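Local coordinates for protein elongation factor 1-gamma 1 (Saccharomyces cerevisiae, PDB 1NHY) that serves as a subunit of the eukaryotic elongation factor 1 complex in protein synthesis and probably anchors that complex to other cellular components, at residues Q95-W99 with Y152-E156; F173-T179 with K209-L215; F192-R196 with Y205-F210. One frame throughout, in Å; residues are numbered along the deposited sequence.

Overall arrangement
All three contacts lie in the helical C-terminal part of the GST-like domain, itself the N-terminal domain of a longer protein, and illustrate how loops and a tail close a helical bundle. Contact 1 comes first: helix 90-107 meets the loop that follows helix 126-147, closing a long helical excursion before helix 160-175. Contact 2 joins the end of that helix to the tail at 209-215, spanning helices 179-184 and 186-197. Contact 3, a shorter closure between helix 186-197 and the start of the same tail, falls within this span and shares K209 and F210 with contact 2. F173 of contact 2 packs on F192 and F208 of contact 3, while Y152 touches T194, joining contacts 1 and 3.

Contact 1 (Q95-W99 with Y152-E156); sequences QIIRW and YLATE
The carbonyl oxygen of Q95 meets two different groups: inside helix 90-107 it accepts the backbone N-H of W99, with N and O 3.2 Å apart, and from the facing loop the methyl of A154 settles against it, Q95 O to A154 CB being 3.5 Å. This pairing belongs to the all-helical C-terminal domain of the GST fold, where the loop 152-156 leads into helix 160-175 and leans on the earlier helix as it does so. With no more than a methyl between them, the backbones approach closely, I96 CA and A154 CA being 5.0 Å apart. The same methyl also touches the isoleucine branch, A154 CB lying 3.8 Å from I96 CG1, so that one methyl rests on the Q95 carbonyl and on both backbone and side chain of I96.

The broader part of the interface is the meeting of W99 with L153. With its CG anti to the carbonyl carbon (chi1 -67°), the indole leaves the helix toward the loop and presents one face to it. L153 CB stands over the five-membered ring, 4.0 Å from its centroid and 21° off the normal, a CH-pi contact. Farther along, L153 CD2 reaches the six-membered ring, 4.0 Å from W99 CE3. F143 of helix 126-147 meets the indole edge-to-face, and A161 touches it from helix 160-175. The backbone N-H of L153 is hydrogen-bonded to the carboxylate of D162, which ties the loop to the helix it leads into. L153 O lies over the same face as L153 CB, and although W99 NE1 is 3.2 Å from this oxygen, the indole N-H points in the ring plane and misses it.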
loop_
_atom_site.group_PDB
_atom_site.type_symbol
_atom_site.label_atom_id
_atom_site.label_comp_id
_atom_site.label_asym_id
_atom_site.label_seq_id
_atom_site.Cartn_x
_atom_site.Cartn_y
_atom_site.Cartn_z
ATOM N N GLN A 95 8.665 -15.297 -0.155
ATOM C CA GLN A 95 7.694 -15.025 0.876
ATOM C C GLN A 95 7.219 -13.585 0.852
ATOM O O GLN A 95 6.031 -13.308 1.043
ATOM C CB GLN A 95 8.292 -15.355 2.225
ATOM C CG GLN A 95 8.132 -16.803 2.565
ATOM C CD GLN A 95 6.673 -17.210 2.579
ATOM O OE1 GLN A 95 5.796 -16.388 2.837
ATOM N NE2 GLN A 95 6.400 -18.485 2.320
ATOM N N ILE A 96 8.140 -12.663 0.614
ATOM C CA ILE A 96 7.761 -11.266 0.577
ATOM C C ILE A 96 6.771 -11.047 -0.561
ATOM O O ILE A 96 5.797 -10.302 -0.427
ATOM C CB ILE A 96 8.970 -10.351 0.360
ATOM C CG1 ILE A 96 9.959 -10.508 1.519
ATOM C CG2 ILE A 96 8.495 -8.917 0.225
ATOM C CD1 ILE A 96 11.299 -9.857 1.270
ATOM N N ILE A 97 7.023 -11.711 -1.681
ATOM C CA ILE A 97 6.179 -11.596 -2.861
ATOM C C ILE A 97 4.848 -12.258 -2.606
ATOM O O ILE A 97 3.815 -11.877 -3.169
ATOM C CB ILE A 97 6.837 -12.280 -4.057
ATOM C CG1 ILE A 97 8.248 -11.725 -4.223
ATOM C CG2 ILE A 97 6.014 -12.072 -5.297
ATOM C CD1 ILE A 97 8.967 -12.220 -5.423
ATOM N N ARG A 98 4.873 -13.270 -1.758
ATOM C CA ARG A 98 3.644 -13.952 -1.441
ATOM C C ARG A 98 2.670 -12.958 -0.832
ATOM O O ARG A 98 1.605 -12.704 -1.392
ATOM C CB ARG A 98 3.914 -15.088 -0.476
ATOM C CG ARG A 98 2.674 -15.774 -0.017
ATOM C CD ARG A 98 3.040 -16.974 0.799
ATOM N NE ARG A 98 2.213 -17.048 1.994
ATOM C CZ ARG A 98 2.076 -18.133 2.742
ATOM N NH1 ARG A 98 2.723 -19.264 2.405
ATOM N NH2 ARG A 98 1.295 -18.078 3.822
ATOM N N TRP A 99 3.036 -12.372 0.301
ATOM C CA TRP A 99 2.143 -11.416 0.929
ATOM C C TRP A 99 1.935 -10.212 0.058
ATOM O O TRP A 99 0.821 -9.680 -0.037
ATOM C CB TRP A 99 2.682 -11.027 2.275
ATOM C CG TRP A 99 2.630 -12.199 3.163
ATOM C CD1 TRP A 99 3.605 -13.135 3.350
ATOM C CD2 TRP A 99 1.526 -12.588 3.982
ATOM N NE1 TRP A 99 3.179 -14.085 4.243
ATOM C CE2 TRP A 99 1.903 -13.775 4.647
ATOM C CE3 TRP A 99 0.248 -12.044 4.223
ATOM C CZ2 TRP A 99 1.052 -14.432 5.547
ATOM C CZ3 TRP A 99 -0.595 -12.689 5.108
ATOM C CH2 TRP A 99 -0.191 -13.875 5.763
ATOM N N TYR A 152 5.886 -9.328 11.572
ATOM C CA TYR A 152 5.690 -8.844 10.224
ATOM C C TYR A 152 5.166 -9.963 9.364
ATOM O O TYR A 152 5.152 -11.115 9.799
ATOM C CB TYR A 152 7.009 -8.297 9.704
ATOM C CG TYR A 152 7.525 -7.210 10.606
ATOM C CD1 TYR A 152 6.752 -6.080 10.845
ATOM C CD2 TYR A 152 8.778 -7.304 11.217
ATOM C CE1 TYR A 152 7.205 -5.064 11.661
ATOM C CE2 TYR A 152 9.251 -6.285 12.041
ATOM C CZ TYR A 152 8.455 -5.165 12.254
ATOM O OH TYR A 152 8.907 -4.121 13.026
ATOM N N LEU A 153 4.743 -9.630 8.147
ATOM C CA LEU A 153 4.160 -10.617 7.244
ATOM C C LEU A 153 5.092 -11.666 6.649
ATOM O O LEU A 153 4.835 -12.857 6.751
ATOM C CB LEU A 153 3.435 -9.909 6.107
ATOM C CG LEU A 153 2.338 -8.932 6.493
ATOM C CD1 LEU A 153 1.778 -8.251 5.243
ATOM C CD2 LEU A 153 1.264 -9.680 7.236
ATOM N N ALA A 154 6.178 -11.242 6.025
ATOM C CA ALA A 154 7.049 -12.210 5.385
ATOM C C ALA A 154 8.384 -12.413 6.052
ATOM O O ALA A 154 9.127 -13.308 5.661
ATOM C CB ALA A 154 7.272 -11.825 3.924
ATOM N N THR A 155 8.701 -11.607 7.059
ATOM C CA THR A 155 10.010 -11.736 7.714
ATOM C C THR A 155 10.044 -11.167 9.132
ATOM O O THR A 155 8.995 -10.970 9.753
ATOM C CB THR A 155 11.083 -11.038 6.860
ATOM O OG1 THR A 155 10.697 -9.672 6.637
ATOM C CG2 THR A 155 11.219 -11.733 5.501
ATOM N N GLU A 156 11.234 -10.929 9.674
ATOM C CA GLU A 156 11.277 -10.347 11.014
ATOM C C GLU A 156 11.744 -8.906 10.908
ATOM O O GLU A 156 12.446 -8.396 11.776
ATOM C CB GLU A 156 12.176 -11.150 11.945
ATOM C CG GLU A 156 11.643 -12.533 12.237
ATOM C CD GLU A 156 10.341 -12.542 13.046
ATOM O OE1 GLU A 156 9.315 -11.962 12.608
ATOM O OE2 GLU A 156 10.337 -13.149 14.135
#

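Contact 2 (F173-T179 with K209-L215); sequences FESLFGT and KFADKPL
Two backbone hydrogen bonds join the C-terminal end of helix 160-175 to the tail returning past it. The N-H of L215 meets S175 O, with N and O 2.8 Å apart and the donor almost in line with the carbonyl bond (165°). A211 N gives a weak bond to F173 O, at 3.1 Å. A CH...O contact adds to them: G178 CA lies 3.2 Å from A211 O, which also accepts a bond from R182.

The aromatic contribution is an offset edge-to-face pair. F173 and F210 lie side by side and the edge of F210 is turned toward the face of F173, with centroids 5.3 Å apart and planes at 75°. F173 also meets the F192 ring. With an alanine in place of F173, the F210 edge would probably lose the face it meets, and a gap would open beside F192.

Van der Waals contacts complete the seam. L215 CD1 rests on S175 CB at 3.5 Å, and P214 CG lies against L176 O. F210 is the centre of an inverse gamma turn in a tail that packs on helix 160-175, within the helical C-terminal domain of the GST-like fold.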
loop_
_atom_site.group_PDB
_atom_site.type_symbol
_atom_site.label_atom_id
_atom_site.label_comp_id
_atom_site.label_asym_id
_atom_site.label_seq_id
_atom_site.Cartn_x
_atom_site.Cartn_y
_atom_site.Cartn_z
ATOM N N PHE A 173 -9.719 0.137 7.381
ATOM C CA PHE A 173 -9.731 0.649 8.740
ATOM C C PHE A 173 -10.486 1.947 8.816
ATOM O O PHE A 173 -10.707 2.470 9.891
ATOM C CB PHE A 173 -8.316 0.879 9.251
ATOM C CG PHE A 173 -7.656 -0.360 9.726
ATOM C CD1 PHE A 173 -8.233 -1.119 10.733
ATOM C CD2 PHE A 173 -6.489 -0.805 9.126
ATOM C CE1 PHE A 173 -7.663 -2.307 11.140
ATOM C CE2 PHE A 173 -5.902 -1.999 9.521
ATOM C CZ PHE A 173 -6.495 -2.758 10.532
ATOM N N GLU A 174 -10.886 2.478 7.676
ATOM C CA GLU A 174 -11.612 3.734 7.678
ATOM C C GLU A 174 -13.093 3.569 7.421
ATOM O O GLU A 174 -13.877 4.449 7.758
ATOM C CB GLU A 174 -11.029 4.671 6.632
ATOM C CG GLU A 174 -9.580 4.954 6.863
ATOM C CD GLU A 174 -9.066 6.086 6.001
ATOM O OE1 GLU A 174 -9.174 5.990 4.754
ATOM O OE2 GLU A 174 -8.554 7.074 6.577
ATOM N N SER A 175 -13.488 2.443 6.840
ATOM C CA SER A 175 -14.891 2.267 6.531
ATOM C C SER A 175 -15.470 0.958 7.002
ATOM O O SER A 175 -16.669 0.858 7.200
ATOM C CB SER A 175 -15.105 2.385 5.022
ATOM O OG SER A 175 -14.318 3.428 4.473
ATOM N N LEU A 176 -14.641 -0.052 7.196
ATOM C CA LEU A 176 -15.200 -1.326 7.604
ATOM C C LEU A 176 -14.694 -1.926 8.896
ATOM O O LEU A 176 -15.393 -2.714 9.520
ATOM C CB LEU A 176 -15.017 -2.354 6.487
ATOM C CG LEU A 176 -15.732 -2.042 5.179
ATOM C CD1 LEU A 176 -15.470 -3.149 4.184
ATOM C CD2 LEU A 176 -17.209 -1.904 5.444
ATOM N N PHE A 177 -13.487 -1.577 9.304
ATOM C CA PHE A 177 -12.953 -2.163 10.519
ATOM C C PHE A 177 -13.127 -1.261 11.710
ATOM O O PHE A 177 -12.261 -0.433 12.002
ATOM C CB PHE A 177 -11.486 -2.488 10.327
ATOM C CG PHE A 177 -11.232 -3.404 9.176
ATOM C CD1 PHE A 177 -12.229 -4.251 8.708
ATOM C CD2 PHE A 177 -9.985 -3.456 8.580
ATOM C CE1 PHE A 177 -11.984 -5.132 7.667
ATOM C CE2 PHE A 177 -9.736 -4.340 7.538
ATOM C CZ PHE A 177 -10.736 -5.176 7.084
ATOM N N GLY A 178 -14.243 -1.437 12.410
ATOM C CA GLY A 178 -14.520 -0.609 13.565
ATOM C C GLY A 178 -14.035 -1.170 14.880
ATOM O O GLY A 178 -13.092 -1.965 14.939
ATOM N N THR A 179 -14.686 -0.750 15.953
ATOM C CA THR A 179 -14.311 -1.210 17.270
ATOM C C THR A 179 -14.478 -2.721 17.393
ATOM O O THR A 179 -13.517 -3.429 17.683
ATOM C CB THR A 179 -15.136 -0.488 18.342
ATOM O OG1 THR A 179 -14.950 0.931 18.204
ATOM C CG2 THR A 179 -14.694 -0.922 19.738
ATOM N N LYS A 209 -8.412 8.565 10.289
ATOM C CA LYS A 209 -9.649 8.294 11.019
ATOM C C LYS A 209 -9.971 6.820 11.213
ATOM O O LYS A 209 -10.565 6.189 10.337
ATOM C CB LYS A 209 -10.853 8.960 10.323
ATOM C CG LYS A 209 -11.163 10.403 10.773
ATOM C CD LYS A 209 -12.512 10.920 10.225
ATOM C CE LYS A 209 -13.703 10.104 10.742
ATOM N NZ LYS A 209 -15.013 10.622 10.242
ATOM N N PHE A 210 -9.600 6.273 12.364
ATOM C CA PHE A 210 -9.896 4.873 12.656
ATOM C C PHE A 210 -11.393 4.692 12.849
ATOM O O PHE A 210 -11.887 4.769 13.962
ATOM C CB PHE A 210 -9.202 4.423 13.933
ATOM C CG PHE A 210 -8.087 3.480 13.705
ATOM C CD1 PHE A 210 -8.300 2.297 13.023
ATOM C CD2 PHE A 210 -6.808 3.781 14.158
ATOM C CE1 PHE A 210 -7.251 1.424 12.786
ATOM C CE2 PHE A 210 -5.751 2.923 13.933
ATOM C CZ PHE A 210 -5.968 1.739 13.245
ATOM N N ALA A 211 -12.120 4.451 11.771
ATOM C CA ALA A 211 -13.562 4.269 11.867
ATOM C C ALA A 211 -13.935 3.219 12.913
ATOM O O ALA A 211 -13.203 2.251 13.122
ATOM C CB ALA A 211 -14.115 3.870 10.508
ATOM N N ASP A 212 -15.061 3.427 13.588
ATOM C CA ASP A 212 -15.558 2.477 14.593
ATOM C C ASP A 212 -17.006 2.167 14.208
ATOM O O ASP A 212 -17.714 1.403 14.875
ATOM C CB ASP A 212 -15.515 3.084 16.001
ATOM C CG ASP A 212 -16.633 4.100 16.243
ATOM O OD1 ASP A 212 -17.809 3.689 16.385
ATOM O OD2 ASP A 212 -16.336 5.316 16.288
ATOM N N LYS A 213 -17.417 2.779 13.099
ATOM C CA LYS A 213 -18.759 2.648 12.551
ATOM C C LYS A 213 -18.681 2.017 11.153
ATOM O O LYS A 213 -18.558 2.731 10.146
ATOM C CB LYS A 213 -19.380 4.044 12.436
ATOM C CG LYS A 213 -18.905 5.038 13.507
ATOM C CD LYS A 213 -18.647 6.429 12.921
ATOM C CE LYS A 213 -17.456 6.441 11.971
ATOM N NZ LYS A 213 -16.155 6.256 12.670
ATOM N N PRO A 214 -18.735 0.672 11.074
ATOM C CA PRO A 214 -18.674 -0.026 9.786
ATOM C C PRO A 214 -19.755 0.506 8.858
ATOM O O PRO A 214 -20.925 0.185 9.045
ATOM C CB PRO A 214 -18.929 -1.479 10.175
ATOM C CG PRO A 214 -18.286 -1.577 11.498
ATOM C CD PRO A 214 -18.729 -0.296 12.184
ATOM N N LEU A 215 -19.377 1.315 7.869
ATOM C CA LEU A 215 -20.358 1.875 6.943
ATOM C C LEU A 215 -21.472 0.884 6.626
ATOM O O LEU A 215 -21.212 -0.263 6.266
ATOM C CB LEU A 215 -19.686 2.312 5.645
ATOM C CG LEU A 215 -18.625 3.403 5.787
ATOM C CD1 LEU A 215 -18.215 3.860 4.397
ATOM C CD2 LEU A 215 -19.165 4.575 6.593
#

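Contact 3 (F192-R196 with Y205-F210); sequences FNTVR and YKDFKF
In F192, CG stands anti to the backbone N (chi1 -172°), which carries the ring from helix 186-197 toward Y205, F208 and F210. In R196, the bend at chi3 (-79°) lets the aliphatic part cross Y205 while the guanidinium turns off toward F210. The arginine crosses the tyrosine at about a right angle: R196 CG sits over the centre of the Y205 ring, 3.9 Å from its centroid and 7° off the normal, a CH-pi contact. R196 CD follows, 3.5 Å from Y205 CD1, and the same carbon also lies over a face of F192.

Three rings meet F192 along consecutive atoms of its rim. Its CZ comes within 3.6 Å of Y205 CE1, an oblique meeting of rings; F208 CE2 approaches its edge near the plane, 3.8 Å from F192 CE2; and F210 CZ lies 3.6 Å from F192 CD2. The four rings form an aromatic cluster between the last helix of the GST-like C-terminal domain and the tail beyond it. Within the cluster F208 CE2 stands over the centre of the F210 ring. Y205 also reaches outside: its hydroxyl is hydrogen-bonded to T170, and its ring meets W15, of helix 12-24 in the N-terminal domain, edge-to-face.

Beyond the rings N193 OD1 lies by the guanidinium; the bond from R196 NH2 is modelled too short to be trusted, and that from NE is weak. One flat face of the guanidinium is turned to F210 CE2 and F208 CD2, and the plane of the F210 ring is nearly perpendicular to it, with R196 NH2 3.7 Å from F210 CE2.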
loop_
_atom_site.group_PDB
_atom_site.type_symbol
_atom_site.label_atom_id
_atom_site.label_comp_id
_atom_site.label_asym_id
_atom_site.label_seq_id
_atom_site.Cartn_x
_atom_site.Cartn_y
_atom_site.Cartn_z
ATOM N N PHE A 192 -0.560 -3.251 12.022
ATOM C CA PHE A 192 -0.888 -2.047 11.292
ATOM C C PHE A 192 -0.190 -0.818 11.855
ATOM O O PHE A 192 0.528 -0.109 11.132
ATOM C CB PHE A 192 -2.405 -1.840 11.285
ATOM C CG PHE A 192 -2.857 -0.721 10.395
ATOM C CD1 PHE A 192 -2.534 -0.717 9.039
ATOM C CD2 PHE A 192 -3.591 0.338 10.911
ATOM C CE1 PHE A 192 -2.943 0.322 8.210
ATOM C CE2 PHE A 192 -4.008 1.380 10.092
ATOM C CZ PHE A 192 -3.681 1.378 8.739
ATOM N N ASN A 193 -0.379 -0.579 13.149
ATOM C CA ASN A 193 0.208 0.593 13.803
ATOM C C ASN A 193 1.729 0.613 13.732
ATOM O O ASN A 193 2.345 1.662 13.523
ATOM C CB ASN A 193 -0.246 0.675 15.262
ATOM C CG ASN A 193 -1.768 0.596 15.413
ATOM O OD1 ASN A 193 -2.508 1.204 14.645
ATOM N ND2 ASN A 193 -2.233 -0.144 16.409
ATOM N N THR A 194 2.347 -0.546 13.889
ATOM C CA THR A 194 3.793 -0.572 13.823
ATOM C C THR A 194 4.260 -0.193 12.431
ATOM O O THR A 194 5.304 0.442 12.268
ATOM C CB THR A 194 4.344 -1.943 14.121
ATOM O OG1 THR A 194 3.623 -2.520 15.211
ATOM C CG2 THR A 194 5.813 -1.827 14.483
ATOM N N VAL A 195 3.492 -0.581 11.421
ATOM C CA VAL A 195 3.917 -0.273 10.084
ATOM C C VAL A 195 3.698 1.183 9.738
ATOM O O VAL A 195 4.536 1.782 9.066
ATOM C CB VAL A 195 3.235 -1.186 9.061
ATOM C CG1 VAL A 195 3.837 -0.950 7.684
ATOM C CG2 VAL A 195 3.433 -2.633 9.465
ATOM N N ARG A 196 2.595 1.763 10.208
ATOM C CA ARG A 196 2.293 3.175 9.919
ATOM C C ARG A 196 3.321 4.091 10.558
ATOM O O ARG A 196 3.668 5.150 10.022
ATOM C CB ARG A 196 0.937 3.574 10.477
ATOM C CG ARG A 196 -0.176 2.644 10.125
ATOM C CD ARG A 196 -1.509 3.163 10.635
ATOM N NE ARG A 196 -1.729 2.932 12.063
ATOM C CZ ARG A 196 -1.863 3.905 12.968
ATOM N NH1 ARG A 196 -1.794 5.185 12.600
ATOM N NH2 ARG A 196 -2.078 3.603 14.242
ATOM N N TYR A 205 0.200 9.001 7.326
ATOM C CA TYR A 205 -0.867 8.679 8.255
ATOM C C TYR A 205 -1.149 9.744 9.290
ATOM O O TYR A 205 -1.628 9.440 10.386
ATOM C CB TYR A 205 -0.550 7.345 8.935
ATOM C CG TYR A 205 -0.825 6.155 8.052
ATOM C CD1 TYR A 205 -2.050 5.506 8.108
ATOM C CD2 TYR A 205 0.130 5.688 7.156
ATOM C CE1 TYR A 205 -2.326 4.418 7.301
ATOM C CE2 TYR A 205 -0.132 4.599 6.337
ATOM C CZ TYR A 205 -1.367 3.965 6.418
ATOM O OH TYR A 205 -1.646 2.857 5.645
ATOM N N LYS A 206 -0.864 10.994 8.939
ATOM C CA LYS A 206 -1.099 12.107 9.850
ATOM C C LYS A 206 -2.493 12.014 10.457
ATOM O O LYS A 206 -2.704 11.347 11.466
ATOM C CB LYS A 206 -0.949 13.426 9.106
ATOM C CG LYS A 206 0.192 14.278 9.607
ATOM C CD LYS A 206 1.506 13.520 9.618
ATOM C CE LYS A 206 2.637 14.475 9.974
ATOM N NZ LYS A 206 3.968 13.807 10.112
ATOM N N ASP A 207 -3.450 12.683 9.846
ATOM C CA ASP A 207 -4.807 12.632 10.358
ATOM C C ASP A 207 -5.521 11.411 9.784
ATOM O O ASP A 207 -6.135 11.461 8.713
ATOM C CB ASP A 207 -5.540 13.931 10.008
ATOM C CG ASP A 207 -5.150 14.482 8.633
ATOM O OD1 ASP A 207 -3.938 14.702 8.386
ATOM O OD2 ASP A 207 -6.059 14.701 7.800
ATOM N N PHE A 208 -5.417 10.302 10.508
ATOM C CA PHE A 208 -6.030 9.054 10.088
ATOM C C PHE A 208 -7.269 8.766 10.936
ATOM O O PHE A 208 -7.183 8.725 12.158
ATOM C CB PHE A 208 -5.015 7.911 10.221
ATOM C CG PHE A 208 -5.593 6.557 9.942
ATOM C CD1 PHE A 208 -6.065 6.241 8.679
ATOM C CD2 PHE A 208 -5.718 5.618 10.961
ATOM C CE1 PHE A 208 -6.657 5.008 8.432
ATOM C CE2 PHE A 208 -6.310 4.383 10.726
ATOM C CZ PHE A 208 -6.781 4.076 9.459
ATOM N N LYS A 209 -8.412 8.565 10.289
ATOM C CA LYS A 209 -9.649 8.294 11.019
ATOM C C LYS A 209 -9.971 6.820 11.213
ATOM O O LYS A 209 -10.565 6.189 10.337
ATOM C CB LYS A 209 -10.853 8.960 10.323
ATOM C CG LYS A 209 -11.163 10.403 10.773
ATOM C CD LYS A 209 -12.512 10.920 10.225
ATOM C CE LYS A 209 -13.703 10.104 10.742
ATOM N NZ LYS A 209 -15.013 10.622 10.242
ATOM N N PHE A 210 -9.600 6.273 12.364
ATOM C CA PHE A 210 -9.896 4.873 12.656
ATOM C C PHE A 210 -11.393 4.692 12.849
ATOM O O PHE A 210 -11.887 4.769 13.962
ATOM C CB PHE A 210 -9.202 4.423 13.933
ATOM C CG PHE A 210 -8.087 3.480 13.705
ATOM C CD1 PHE A 210 -8.300 2.297 13.023
ATOM C CD2 PHE A 210 -6.808 3.781 14.158
ATOM C CE1 PHE A 210 -7.251 1.424 12.786
ATOM C CE2 PHE A 210 -5.751 2.923 13.933
ATOM C CZ PHE A 210 -5.968 1.739 13.245
#